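Local coordinates for copper-containing nitrite reductase (Thermus scotoductus, PDB 6HBE), which probably reduces nitrite to nitric oxide with electrons from cytochrome c, as a copper-containing homotrimer whose chain carries an additional plastocyanin-like copper domain, at residues 57-62 against 137-142; 424-429 against 436-441; 363-368 against 416-421; 61-66 against 103-108. All blocks are in the same frame, centred on the assembly; numbering follows the deposited sequence.

The four contacts fall into two pairs at opposite sides of the chain's centre. Interactions 1 and 4 belong to the first cupredoxin domain; their centres lie 10 Å apart, they share Asp61 and Thr62, and Gly60 N lies 2.9 Å from Ala105 O, probably a hydrogen bond. Interactions 2 and 3 belong to the plastocyanin-like domain, with centres 12 Å apart, and the salt bridge from Arg439 NH1 to Glu364 OE2 (2.8 Å) joins neighbouring strands of one sheet. Interaction 2 reaches copper through Cys428, whereas in interaction 4 the side chain of Phe103 stays about 13 Å from a bound copper. Centres of interactions 1 and 2 are 53 Å apart.

Interaction 1: residues 57-62 against 137-142; sequences VEEGDT and EPKEKY
Glu59 and Glu137 meet where the edge strand 55-58 runs parallel to strand 131-137, and Lys139 closes over the turn that follows. The backbone of Glu137 is gripped at both ends: its N donates to Val57 O (3.0 Å, 174° at the hydrogen), and its O accepts from Glu59 N (2.9 Å). Beyond this last parallel bridge the Glu59 side chain takes over. Its CG stands anti to the backbone N (chi1 -179°) and the rest of the chain is extended, which carries OE1 past Pro138 to Lys139 N at 3.0 Å; the N-H arrives on the anti side of the carboxylate, 30° out of its plane. A water donates to the same OE1 and accepts from Glu140 N. Glutamate suits the place because it is long enough to bring an acceptor to the amide of Lys139 and, through the water, to that of Glu140. Lys139 crosses Glu59 at about a right angle, and its NZ makes a weak bond to Glu59 O (3.4 Å). Glu58 OE2 touches Glu137 CB at 3.6 Å, while Glu137 OE1 turns to Tyr203. Gly60 supplies the positive phi of a type II turn from Glu58 to Asp61, where Asp61 OD2 accepts from Glu58 N. The chemistry implies that one carboxylate continues the sheet's bonding into the loop; the ammonium of Lys139, near but not touching it, may ease its charge.

Interaction 2: residues 424-429 against 436-441; sequences YVYICS and GIIRVY. With CU (copper (II) ion), chain L.
The Tyr426 ring lays one face over Gly436, whose CA sits 4.0 Å from the ring centroid and 21° off the normal, a CH-pi contact offset toward the rim. At the ring's edge, in its plane, a water lies 2.5 Å from Tyr426 OH and within bonding distance of Ile437 O, linking the phenol to the opposite strand. Elsewhere round the ring, Tyr426 CE1 touches Ile438 CG1 at 3.9 Å, and Phe358 meets it edge-to-face. The ring reaches across because CG stands between the backbone N and the carbonyl carbon (chi1 63°). Glycine suits the place opposite: a CB there would lie too close to Tyr426 CZ. The guanidinium of Arg439, held by Glu364 and Glu423, has Ile437 CG2 over one face. These residues form the antiparallel hairpin of strands 422-427 and 435-443, which flanks the copper-binding loop of a cupredoxin domain. Tyr426 and Gly436 make a hydrogen-bonded pair, with Tyr426 N to Gly436 O at 2.9 Å and Gly436 N to Tyr426 O at 3.0 Å; Tyr424 and Ile438 repeat the pattern. Between them, Val425 and Ile437 are a non-hydrogen-bonded pair on the other face, Val425 CG2 meeting Ile437 CG1 at 4.2 Å. Past the end of strand 422-427, Cys428 SG binds copper at 2.3 Å; His390 and His431 bind the same copper through ND1, and Met434 also belongs to the site.

Interaction 3: residues 363-368 against 416-421; sequences LEIPVG and ITFTKP
Two connections at one end of the plastocyanin-like domain meet here, one leaving strand 362-366 and the other strand 413-417. Gly368 N donates to Phe418 O at 2.7 Å, with an angle of 152° at the hydrogen; it is the one hydrogen bond between residues 363-368 and 416-421. Glycine fits because its backbone angles (phi 98°) would press a CB against the preceding carbonyl O. Val367 wedges beside this bond: its CG1, anti to the carbonyl carbon, touches Lys420 C at 3.6 Å and Pro421 CD at 4.0 Å, so that a compact branched side chain lies against the backbone of residues 419-421. The two strands belong to different sheets of the cupredoxin sandwich, and Ile365 and Phe418, both buried, pack between these sheets. They cross at about a right angle, Ile365 CD1 meeting Phe418 CD2 at 3.7 Å. Ile416 CG2 lies over one face of that ring, and Val371 and Val440 also pack on Phe418. Toward the outside, Thr417 CG2 touches Gly368 O at 3.9 Å, while Thr417 OG1 is hydrogen-bonded to Thr370 and Thr419 OG1 to Glu401.

Interaction 4: residues 61-66 against 103-108; sequences DTVHIT and FTADFP
An antiparallel strand pair at one margin of a sheet in the first cupredoxin domain joins strand 62-69 to the outermost strand 98-104. Val63 and Phe103 form its hydrogen-bonded pair: Val63 N donates to Phe103 O at 2.8 Å, nearly straight at 173°, and Phe103 N returns a bond to Val63 O at 3.0 Å. Ala105 N then bonds to Asp61 O (3.0 Å), extending the pairing into the inverse gamma turn centred on Ala105. On the buried side, Phe103 CG stands between the backbone N and the carbonyl carbon (chi1 64°), which brings the ring alongside Val63, one face on Val63 CB, 4.0 Å from the centroid, a CH-pi contact. Val63 CG1 touches Phe103 CE1 at 3.7 Å, and Ile65 CG1 comes to the ring edge. Thr62 and Thr104, beta-branched and tolerant of water, occupy the other face. The three backbone bonds pair polar groups, while aliphatic carbon meets an aromatic face on the buried side, where dispersion and the exclusion of water probably dominate.

Interaction 1: residues 57-62 against 137-142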
loop_
_atom_site.group_PDB
_atom_site.type_symbol
_atom_site.label_atom_id
_atom_site.label_comp_id
_atom_site.label_asym_id
_atom_site.label_seq_id
_atom_site.Cartn_x
_atom_site.Cartn_y
_atom_site.Cartn_z
ATOM N N VAL C 57 9.943 25.218 -19.645
ATOM C CA VAL C 57 9.804 26.659 -19.813
ATOM C C VAL C 57 10.495 27.371 -18.674
ATOM O O VAL C 57 10.993 26.728 -17.732
ATOM C CB VAL C 57 8.319 27.102 -19.913
ATOM C CG1 VAL C 57 7.586 26.282 -20.975
ATOM C CG2 VAL C 57 7.604 27.006 -18.559
ATOM N N GLU C 58 10.563 28.701 -18.784
ATOM C CA GLU C 58 11.103 29.562 -17.735
ATOM C C GLU C 58 9.965 30.206 -16.950
ATOM O O GLU C 58 8.884 30.440 -17.510
ATOM C CB GLU C 58 12.004 30.671 -18.332
ATOM C CG GLU C 58 13.158 30.161 -19.204
ATOM C CD GLU C 58 14.244 29.383 -18.448
ATOM O OE1 GLU C 58 14.644 28.279 -18.899
ATOM O OE2 GLU C 58 14.734 29.863 -17.407
ATOM N N GLU C 59 10.224 30.492 -15.667
ATOM C CA GLU C 59 9.300 31.219 -14.796
ATOM C C GLU C 59 8.885 32.572 -15.425
ATOM O O GLU C 59 9.741 33.349 -15.882
ATOM C CB GLU C 59 9.903 31.448 -13.418
ATOM C CG GLU C 59 8.979 32.182 -12.428
ATOM C CD GLU C 59 9.566 32.378 -11.042
ATOM O OE1 GLU C 59 10.688 31.900 -10.765
ATOM O OE2 GLU C 59 8.897 33.032 -10.217
ATOM N N GLY C 60 7.584 32.830 -15.448
ATOM C CA GLY C 60 7.044 34.037 -16.094
ATOM C C GLY C 60 6.706 33.895 -17.575
ATOM O O GLY C 60 6.078 34.794 -18.126
ATOM N N ASP C 61 7.094 32.798 -18.241
ATOM C CA ASP C 61 6.701 32.582 -19.644
ATOM C C ASP C 61 5.195 32.440 -19.825
ATOM O O ASP C 61 4.474 31.976 -18.917
ATOM C CB ASP C 61 7.361 31.344 -20.264
ATOM C CG ASP C 61 8.852 31.529 -20.542
ATOM O OD1 ASP C 61 9.381 32.657 -20.391
ATOM O OD2 ASP C 61 9.504 30.523 -20.904
ATOM N N THR C 62 4.733 32.817 -21.019
ATOM C CA THR C 62 3.382 32.503 -21.462
ATOM C C THR C 62 3.423 31.166 -22.181
ATOM O O THR C 62 4.184 30.974 -23.145
ATOM C CB THR C 62 2.797 33.611 -22.366
ATOM O OG1 THR C 62 2.757 34.839 -21.634
ATOM C CG2 THR C 62 1.421 33.266 -22.821
ATOM N N GLU C 137 11.555 26.528 -14.826
ATOM C CA GLU C 137 12.858 26.875 -14.235
ATOM C C GLU C 137 12.769 28.212 -13.511
ATOM O O GLU C 137 12.344 29.192 -14.133
ATOM C CB GLU C 137 13.924 27.089 -15.325
ATOM C CG GLU C 137 14.827 25.940 -15.639
ATOM C CD GLU C 137 15.555 25.285 -14.450
ATOM O OE1 GLU C 137 15.453 24.076 -14.414
ATOM O OE2 GLU C 137 16.266 25.903 -13.625
ATOM N N PRO C 138 13.214 28.278 -12.238
ATOM C CA PRO C 138 13.069 29.508 -11.465
ATOM C C PRO C 138 14.012 30.626 -11.905
ATOM O O PRO C 138 15.110 30.356 -12.406
ATOM C CB PRO C 138 13.444 29.085 -10.050
ATOM C CG PRO C 138 14.384 27.935 -10.237
ATOM C CD PRO C 138 13.869 27.212 -11.445
ATOM N N LYS C 139 13.581 31.867 -11.678
ATOM C CA LYS C 139 14.441 33.016 -11.873
ATOM C C LYS C 139 15.511 33.015 -10.791
ATOM O O LYS C 139 16.654 33.262 -11.087
ATOM C CB LYS C 139 13.657 34.334 -11.818
ATOM C CG LYS C 139 12.637 34.501 -12.940
ATOM C CD LYS C 139 12.716 35.874 -13.615
ATOM C CE LYS C 139 11.656 36.019 -14.702
ATOM N NZ LYS C 139 10.290 36.248 -14.140
ATOM N N GLU C 140 15.127 32.739 -9.543
ATOM C CA GLU C 140 16.088 32.568 -8.443
ATOM C C GLU C 140 16.888 31.290 -8.682
ATOM O O GLU C 140 16.304 30.206 -8.789
ATOM C CB GLU C 140 15.349 32.475 -7.092
ATOM C CG GLU C 140 16.249 32.202 -5.880
ATOM C CD GLU C 140 15.493 31.973 -4.574
ATOM O OE1 GLU C 140 14.246 32.112 -4.526
ATOM O OE2 GLU C 140 16.165 31.647 -3.583
ATOM N N LYS C 141 18.211 31.396 -8.761
ATOM C CA LYS C 141 19.033 30.197 -9.005
ATOM C C LYS C 141 19.084 29.276 -7.768
ATOM O O LYS C 141 19.048 29.752 -6.642
ATOM C CB LYS C 141 20.436 30.600 -9.467
ATOM C CG LYS C 141 20.389 31.309 -10.816
ATOM C CD LYS C 141 21.769 31.663 -11.345
ATOM C CE LYS C 141 21.680 32.438 -12.656
ATOM N NZ LYS C 141 20.956 31.672 -13.712
ATOM N N TYR C 142 19.127 27.957 -7.992
ATOM C CA TYR C 142 19.251 26.972 -6.901
ATOM C C TYR C 142 20.613 27.154 -6.207
ATOM O O TYR C 142 21.561 27.710 -6.792
ATOM C CB TYR C 142 19.089 25.518 -7.444
ATOM C CG TYR C 142 17.690 25.196 -7.991
ATOM C CD1 TYR C 142 16.605 24.963 -7.129
ATOM C CD2 TYR C 142 17.463 25.107 -9.358
ATOM C CE1 TYR C 142 15.333 24.672 -7.636
ATOM C CE2 TYR C 142 16.204 24.819 -9.874
ATOM C CZ TYR C 142 15.139 24.598 -9.021
ATOM O OH TYR C 142 13.896 24.325 -9.568
HETATM O O HOH W 1 14.087 31.166 -15.239
HETATM O O HOH W 2 12.329 32.412 -8.666
#

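Interaction 2: residues 424-429 against 436-441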
loop_
_atom_site.group_PDB
_atom_site.type_symbol
_atom_site.label_atom_id
_atom_site.label_comp_id
_atom_site.label_asym_id
_atom_site.label_seq_id
_atom_site.Cartn_x
_atom_site.Cartn_y
_atom_site.Cartn_z
ATOM N N TYR C 424 -18.434 -16.284 -26.450
ATOM C CA TYR C 424 -18.856 -14.901 -26.683
ATOM C C TYR C 424 -17.744 -13.938 -26.279
ATOM O O TYR C 424 -17.179 -14.088 -25.189
ATOM C CB TYR C 424 -20.107 -14.589 -25.849
ATOM C CG TYR C 424 -21.191 -15.641 -25.979
ATOM C CD1 TYR C 424 -22.105 -15.593 -27.041
ATOM C CD2 TYR C 424 -21.281 -16.699 -25.077
ATOM C CE1 TYR C 424 -23.087 -16.568 -27.184
ATOM C CE2 TYR C 424 -22.259 -17.682 -25.208
ATOM C CZ TYR C 424 -23.159 -17.611 -26.273
ATOM O OH TYR C 424 -24.132 -18.575 -26.432
ATOM N N VAL C 425 -17.441 -12.965 -27.138
ATOM C CA VAL C 425 -16.603 -11.831 -26.774
ATOM C C VAL C 425 -17.554 -10.671 -26.558
ATOM O O VAL C 425 -18.406 -10.424 -27.417
ATOM C CB VAL C 425 -15.575 -11.471 -27.874
ATOM C CG1 VAL C 425 -14.634 -10.363 -27.412
ATOM C CG2 VAL C 425 -14.797 -12.702 -28.300
ATOM N N TYR C 426 -17.429 -9.973 -25.422
ATOM C CA TYR C 426 -18.287 -8.831 -25.107
ATOM C C TYR C 426 -17.455 -7.591 -24.778
ATOM O O TYR C 426 -16.282 -7.699 -24.393
ATOM C CB TYR C 426 -19.292 -9.166 -23.981
ATOM C CG TYR C 426 -18.659 -9.499 -22.636
ATOM C CD1 TYR C 426 -18.205 -10.788 -22.346
ATOM C CD2 TYR C 426 -18.511 -8.521 -21.651
ATOM C CE1 TYR C 426 -17.611 -11.089 -21.122
ATOM C CE2 TYR C 426 -17.905 -8.820 -20.420
ATOM C CZ TYR C 426 -17.448 -10.088 -20.154
ATOM O OH TYR C 426 -16.862 -10.413 -18.923
ATOM N N ILE C 427 -18.062 -6.426 -24.983
ATOM C CA ILE C 427 -17.481 -5.130 -24.611
ATOM C C ILE C 427 -18.448 -4.347 -23.751
ATOM O O ILE C 427 -19.605 -4.734 -23.578
ATOM C CB ILE C 427 -17.062 -4.261 -25.853
ATOM C CG1 ILE C 427 -18.268 -3.873 -26.727
ATOM C CG2 ILE C 427 -16.022 -4.987 -26.690
ATOM C CD1 ILE C 427 -17.932 -2.963 -27.893
ATOM N N CYS C 428 -17.980 -3.217 -23.232
ATOM C CA CYS C 428 -18.875 -2.178 -22.742
ATOM C C CYS C 428 -19.163 -1.176 -23.857
ATOM O O CYS C 428 -18.238 -0.683 -24.517
ATOM C CB CYS C 428 -18.248 -1.483 -21.545
ATOM S SG CYS C 428 -19.186 -0.099 -20.936
ATOM N N SER C 429 -20.440 -0.843 -24.068
ATOM C CA SER C 429 -20.802 0.079 -25.160
ATOM C C SER C 429 -20.407 1.520 -24.836
ATOM O O SER C 429 -20.142 2.301 -25.746
ATOM C CB SER C 429 -22.312 -0.017 -25.498
ATOM O OG SER C 429 -23.128 0.459 -24.452
ATOM N N GLY C 436 -14.108 -8.534 -22.563
ATOM C CA GLY C 436 -14.071 -9.807 -21.855
ATOM C C GLY C 436 -14.631 -10.957 -22.678
ATOM O O GLY C 436 -15.190 -10.731 -23.767
ATOM N N ILE C 437 -14.485 -12.166 -22.138
ATOM C CA ILE C 437 -14.933 -13.429 -22.784
ATOM C C ILE C 437 -15.681 -14.294 -21.789
ATOM O O ILE C 437 -15.255 -14.438 -20.621
ATOM C CB ILE C 437 -13.738 -14.235 -23.354
ATOM C CG1 ILE C 437 -13.138 -13.533 -24.585
ATOM C CG2 ILE C 437 -14.141 -15.661 -23.718
ATOM C CD1 ILE C 437 -11.794 -14.053 -25.032
ATOM N N ILE C 438 -16.787 -14.909 -22.238
ATOM C CA ILE C 438 -17.406 -16.025 -21.519
ATOM C C ILE C 438 -17.502 -17.235 -22.463
ATOM O O ILE C 438 -17.937 -17.085 -23.621
ATOM C CB ILE C 438 -18.826 -15.675 -20.990
ATOM C CG1 ILE C 438 -18.748 -14.652 -19.855
ATOM C CG2 ILE C 438 -19.556 -16.924 -20.479
ATOM C CD1 ILE C 438 -20.080 -14.043 -19.482
ATOM N N ARG C 439 -17.083 -18.398 -21.974
ATOM C CA ARG C 439 -17.247 -19.670 -22.676
ATOM C C ARG C 439 -18.048 -20.595 -21.797
ATOM O O ARG C 439 -17.818 -20.648 -20.596
ATOM C CB ARG C 439 -15.917 -20.329 -22.973
ATOM C CG ARG C 439 -14.926 -19.422 -23.666
ATOM C CD ARG C 439 -13.744 -20.209 -24.198
ATOM N NE ARG C 439 -12.805 -19.329 -24.905
ATOM C CZ ARG C 439 -11.639 -18.857 -24.432
ATOM N NH1 ARG C 439 -11.177 -19.184 -23.231
ATOM N NH2 ARG C 439 -10.903 -18.056 -25.199
ATOM N N VAL C 440 -18.973 -21.343 -22.411
ATOM C CA VAL C 440 -19.874 -22.241 -21.692
ATOM C C VAL C 440 -19.647 -23.654 -22.224
ATOM O O VAL C 440 -19.782 -23.884 -23.421
ATOM C CB VAL C 440 -21.358 -21.835 -21.860
ATOM C CG1 VAL C 440 -22.250 -22.666 -20.946
ATOM C CG2 VAL C 440 -21.548 -20.353 -21.561
ATOM N N TYR C 441 -19.306 -24.581 -21.338
ATOM C CA TYR C 441 -18.935 -25.929 -21.737
ATOM C C TYR C 441 -19.976 -26.953 -21.304
ATOM O O TYR C 441 -20.756 -26.712 -20.393
ATOM C CB TYR C 441 -17.517 -26.310 -21.268
ATOM C CG TYR C 441 -17.303 -26.462 -19.768
ATOM C CD1 TYR C 441 -16.896 -25.379 -18.987
ATOM C CD2 TYR C 441 -17.439 -27.697 -19.142
ATOM C CE1 TYR C 441 -16.667 -25.521 -17.621
ATOM C CE2 TYR C 441 -17.227 -27.848 -17.778
ATOM C CZ TYR C 441 -16.834 -26.753 -17.015
ATOM O OH TYR C 441 -16.627 -26.899 -15.659
HETATM CU CU CU L . -17.841 0.882 -19.384
HETATM O O HOH W 3 -15.467 -12.465 -18.389
#

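Interaction 3: residues 363-368 against 416-421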
loop_
_atom_site.group_PDB
_atom_site.type_symbol
_atom_site.label_atom_id
_atom_site.label_comp_id
_atom_site.label_asym_id
_atom_site.label_seq_id
_atom_site.Cartn_x
_atom_site.Cartn_y
_atom_site.Cartn_z
ATOM N N LEU C 363 -13.860 -16.163 -18.550
ATOM C CA LEU C 363 -14.593 -17.042 -17.636
ATOM C C LEU C 363 -15.116 -18.257 -18.435
ATOM O O LEU C 363 -15.727 -18.073 -19.503
ATOM C CB LEU C 363 -15.747 -16.260 -17.019
ATOM C CG LEU C 363 -16.654 -16.951 -16.002
ATOM C CD1 LEU C 363 -15.931 -17.340 -14.716
ATOM C CD2 LEU C 363 -17.835 -16.065 -15.681
ATOM N N GLU C 364 -14.858 -19.452 -17.913
ATOM C CA GLU C 364 -15.310 -20.737 -18.486
ATOM C C GLU C 364 -16.206 -21.454 -17.457
ATOM O O GLU C 364 -15.737 -21.872 -16.399
ATOM C CB GLU C 364 -14.130 -21.596 -18.915
ATOM C CG GLU C 364 -13.246 -20.901 -19.949
ATOM C CD GLU C 364 -12.083 -21.716 -20.454
ATOM O OE1 GLU C 364 -11.585 -22.610 -19.731
ATOM O OE2 GLU C 364 -11.617 -21.434 -21.583
ATOM N N ILE C 365 -17.505 -21.560 -17.778
ATOM C CA ILE C 365 -18.535 -22.111 -16.879
ATOM C C ILE C 365 -19.251 -23.314 -17.530
ATOM O O ILE C 365 -19.369 -23.362 -18.767
ATOM C CB ILE C 365 -19.606 -21.069 -16.486
ATOM C CG1 ILE C 365 -20.096 -20.287 -17.707
ATOM C CG2 ILE C 365 -19.058 -20.083 -15.454
ATOM C CD1 ILE C 365 -21.336 -19.475 -17.446
ATOM N N PRO C 366 -19.709 -24.282 -16.712
ATOM C CA PRO C 366 -20.545 -25.392 -17.250
ATOM C C PRO C 366 -21.990 -24.957 -17.501
ATOM O O PRO C 366 -22.497 -24.054 -16.820
ATOM C CB PRO C 366 -20.496 -26.442 -16.137
ATOM C CG PRO C 366 -20.312 -25.630 -14.876
ATOM C CD PRO C 366 -19.456 -24.444 -15.265
ATOM N N VAL C 367 -22.653 -25.591 -18.480
ATOM C CA VAL C 367 -24.073 -25.326 -18.750
ATOM C C VAL C 367 -24.924 -25.425 -17.478
ATOM O O VAL C 367 -24.671 -26.283 -16.609
ATOM C CB VAL C 367 -24.666 -26.266 -19.849
ATOM C CG1 VAL C 367 -24.084 -25.927 -21.224
ATOM C CG2 VAL C 367 -24.451 -27.746 -19.519
ATOM N N GLY C 368 -25.918 -24.539 -17.373
ATOM C CA GLY C 368 -26.768 -24.445 -16.184
ATOM C C GLY C 368 -26.353 -23.343 -15.209
ATOM O O GLY C 368 -27.106 -23.014 -14.281
ATOM N N ILE C 416 -27.581 -13.606 -15.640
ATOM C CA ILE C 416 -27.803 -14.341 -16.891
ATOM C C ILE C 416 -27.523 -15.812 -16.625
ATOM O O ILE C 416 -26.472 -16.156 -16.093
ATOM C CB ILE C 416 -26.846 -13.876 -18.010
ATOM C CG1 ILE C 416 -27.088 -12.413 -18.350
ATOM C CG2 ILE C 416 -26.997 -14.747 -19.253
ATOM C CD1 ILE C 416 -25.964 -11.804 -19.174
ATOM N N THR C 417 -28.460 -16.681 -16.999
ATOM C CA THR C 417 -28.269 -18.129 -16.881
ATOM C C THR C 417 -27.987 -18.697 -18.273
ATOM O O THR C 417 -28.778 -18.457 -19.202
ATOM C CB THR C 417 -29.526 -18.786 -16.289
ATOM O OG1 THR C 417 -29.835 -18.166 -15.034
ATOM C CG2 THR C 417 -29.326 -20.295 -16.074
ATOM N N PHE C 418 -26.873 -19.423 -18.410
ATOM C CA PHE C 418 -26.435 -20.019 -19.677
ATOM C C PHE C 418 -26.817 -21.521 -19.698
ATOM O O PHE C 418 -26.413 -22.275 -18.816
ATOM C CB PHE C 418 -24.908 -19.829 -19.882
ATOM C CG PHE C 418 -24.503 -18.398 -20.122
ATOM C CD1 PHE C 418 -24.532 -17.859 -21.397
ATOM C CD2 PHE C 418 -24.092 -17.592 -19.068
ATOM C CE1 PHE C 418 -24.172 -16.537 -21.623
ATOM C CE2 PHE C 418 -23.741 -16.269 -19.282
ATOM C CZ PHE C 418 -23.767 -15.741 -20.562
ATOM N N THR C 419 -27.623 -21.928 -20.681
ATOM C CA THR C 419 -28.145 -23.328 -20.776
ATOM C C THR C 419 -27.532 -24.204 -21.887
ATOM O O THR C 419 -27.728 -25.432 -21.895
ATOM C CB THR C 419 -29.680 -23.325 -21.009
ATOM O OG1 THR C 419 -29.971 -22.693 -22.265
ATOM C CG2 THR C 419 -30.410 -22.590 -19.860
ATOM N N LYS C 420 -26.799 -23.589 -22.813
ATOM C CA LYS C 420 -26.247 -24.291 -23.964
ATOM C C LYS C 420 -24.784 -23.900 -24.153
ATOM O O LYS C 420 -24.404 -22.792 -23.755
ATOM C CB LYS C 420 -27.033 -23.897 -25.221
ATOM C CG LYS C 420 -28.531 -24.201 -25.181
ATOM C CD LYS C 420 -29.156 -24.028 -26.560
ATOM C CE LYS C 420 -30.657 -23.775 -26.492
ATOM N NZ LYS C 420 -31.387 -24.943 -25.940
ATOM N N PRO C 421 -23.968 -24.796 -24.762
ATOM C CA PRO C 421 -22.567 -24.468 -25.011
ATOM C C PRO C 421 -22.389 -23.386 -26.059
ATOM O O PRO C 421 -23.280 -23.169 -26.895
ATOM C CB PRO C 421 -21.942 -25.798 -25.462
ATOM C CG PRO C 421 -23.070 -26.638 -25.935
ATOM C CD PRO C 421 -24.319 -26.147 -25.259
#

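Interaction 4: residues 61-66 against 103-108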
loop_
_atom_site.group_PDB
_atom_site.type_symbol
_atom_site.label_atom_id
_atom_site.label_comp_id
_atom_site.label_asym_id
_atom_site.label_seq_id
_atom_site.Cartn_x
_atom_site.Cartn_y
_atom_site.Cartn_z
ATOM N N ASP C 61 7.094 32.798 -18.241
ATOM C CA ASP C 61 6.701 32.582 -19.644
ATOM C C ASP C 61 5.195 32.440 -19.825
ATOM O O ASP C 61 4.474 31.976 -18.917
ATOM C CB ASP C 61 7.361 31.344 -20.264
ATOM C CG ASP C 61 8.852 31.529 -20.542
ATOM O OD1 ASP C 61 9.381 32.657 -20.391
ATOM O OD2 ASP C 61 9.504 30.523 -20.904
ATOM N N THR C 62 4.733 32.817 -21.019
ATOM C CA THR C 62 3.382 32.503 -21.462
ATOM C C THR C 62 3.423 31.166 -22.181
ATOM O O THR C 62 4.184 30.974 -23.145
ATOM C CB THR C 62 2.797 33.611 -22.366
ATOM O OG1 THR C 62 2.757 34.839 -21.634
ATOM C CG2 THR C 62 1.421 33.266 -22.821
ATOM N N VAL C 63 2.587 30.234 -21.733
ATOM C CA VAL C 63 2.594 28.875 -22.267
ATOM C C VAL C 63 1.325 28.681 -23.070
ATOM O O VAL C 63 0.221 28.789 -22.511
ATOM C CB VAL C 63 2.657 27.830 -21.125
ATOM C CG1 VAL C 63 2.693 26.410 -21.681
ATOM C CG2 VAL C 63 3.848 28.101 -20.203
ATOM N N HIS C 64 1.466 28.372 -24.361
ATOM C CA HIS C 64 0.332 28.071 -25.222
ATOM C C HIS C 64 0.346 26.569 -25.415
ATOM O O HIS C 64 1.372 26.030 -25.814
ATOM C CB HIS C 64 0.444 28.751 -26.624
ATOM C CG HIS C 64 0.530 30.250 -26.592
ATOM N ND1 HIS C 64 -0.550 31.062 -26.305
ATOM C CD2 HIS C 64 1.570 31.088 -26.838
ATOM C CE1 HIS C 64 -0.176 32.329 -26.347
ATOM N NE2 HIS C 64 1.103 32.373 -26.680
ATOM N N ILE C 65 -0.783 25.911 -25.149
ATOM C CA ILE C 65 -0.974 24.485 -25.417
ATOM C C ILE C 65 -1.972 24.287 -26.565
ATOM O O ILE C 65 -3.041 24.915 -26.579
ATOM C CB ILE C 65 -1.557 23.744 -24.172
ATOM C CG1 ILE C 65 -0.657 23.902 -22.943
ATOM C CG2 ILE C 65 -1.863 22.281 -24.503
ATOM C CD1 ILE C 65 0.726 23.292 -23.080
ATOM N N THR C 66 -1.646 23.395 -27.493
ATOM C CA THR C 66 -2.584 22.927 -28.491
ATOM C C THR C 66 -2.806 21.470 -28.188
ATOM O O THR C 66 -1.861 20.716 -28.187
ATOM C CB THR C 66 -2.038 23.088 -29.933
ATOM O OG1 THR C 66 -1.938 24.484 -30.233
ATOM C CG2 THR C 66 -2.946 22.443 -30.945
ATOM N N PHE C 103 -1.685 30.008 -20.481
ATOM C CA PHE C 103 -1.543 30.410 -19.075
ATOM C C PHE C 103 -0.152 30.951 -18.847
ATOM O O PHE C 103 0.727 30.683 -19.636
ATOM C CB PHE C 103 -1.844 29.242 -18.104
ATOM C CG PHE C 103 -0.888 28.079 -18.210
ATOM C CD1 PHE C 103 -1.060 27.106 -19.180
ATOM C CD2 PHE C 103 0.188 27.963 -17.329
ATOM C CE1 PHE C 103 -0.170 26.035 -19.290
ATOM C CE2 PHE C 103 1.077 26.888 -17.419
ATOM C CZ PHE C 103 0.897 25.926 -18.401
ATOM N N THR C 104 0.041 31.731 -17.787
ATOM C CA THR C 104 1.359 32.159 -17.369
ATOM C C THR C 104 1.924 31.206 -16.305
ATOM O O THR C 104 1.211 30.832 -15.374
ATOM C CB THR C 104 1.308 33.599 -16.813
ATOM O OG1 THR C 104 0.744 34.445 -17.822
ATOM C CG2 THR C 104 2.679 34.122 -16.501
ATOM N N ALA C 105 3.202 30.831 -16.453
ATOM C CA ALA C 105 3.890 29.982 -15.474
ATOM C C ALA C 105 4.373 30.810 -14.301
ATOM O O ALA C 105 5.525 31.239 -14.261
ATOM C CB ALA C 105 5.050 29.242 -16.141
ATOM N N ASP C 106 3.483 31.020 -13.336
ATOM C CA ASP C 106 3.744 31.885 -12.171
ATOM C C ASP C 106 4.523 31.228 -11.037
ATOM O O ASP C 106 4.973 31.919 -10.140
ATOM C CB ASP C 106 2.407 32.397 -11.577
ATOM C CG ASP C 106 1.600 33.260 -12.554
ATOM O OD1 ASP C 106 2.167 33.749 -13.546
ATOM O OD2 ASP C 106 0.391 33.450 -12.319
ATOM N N PHE C 107 4.639 29.900 -11.045
ATOM C CA PHE C 107 5.257 29.162 -9.946
ATOM C C PHE C 107 6.375 28.235 -10.461
ATOM O O PHE C 107 6.110 27.356 -11.316
ATOM C CB PHE C 107 4.193 28.312 -9.218
ATOM C CG PHE C 107 3.213 29.118 -8.399
ATOM C CD1 PHE C 107 2.059 29.633 -8.988
ATOM C CD2 PHE C 107 3.445 29.375 -7.056
ATOM C CE1 PHE C 107 1.151 30.372 -8.244
ATOM C CE2 PHE C 107 2.531 30.113 -6.292
ATOM C CZ PHE C 107 1.380 30.603 -6.891
ATOM N N PRO C 108 7.593 28.385 -9.925
ATOM C CA PRO C 108 8.704 27.516 -10.363
ATOM C C PRO C 108 8.589 26.094 -9.804
ATOM O O PRO C 108 8.072 25.921 -8.688
ATOM C CB PRO C 108 9.939 28.235 -9.829
ATOM C CG PRO C 108 9.472 29.034 -8.695
ATOM C CD PRO C 108 8.042 29.396 -8.956
#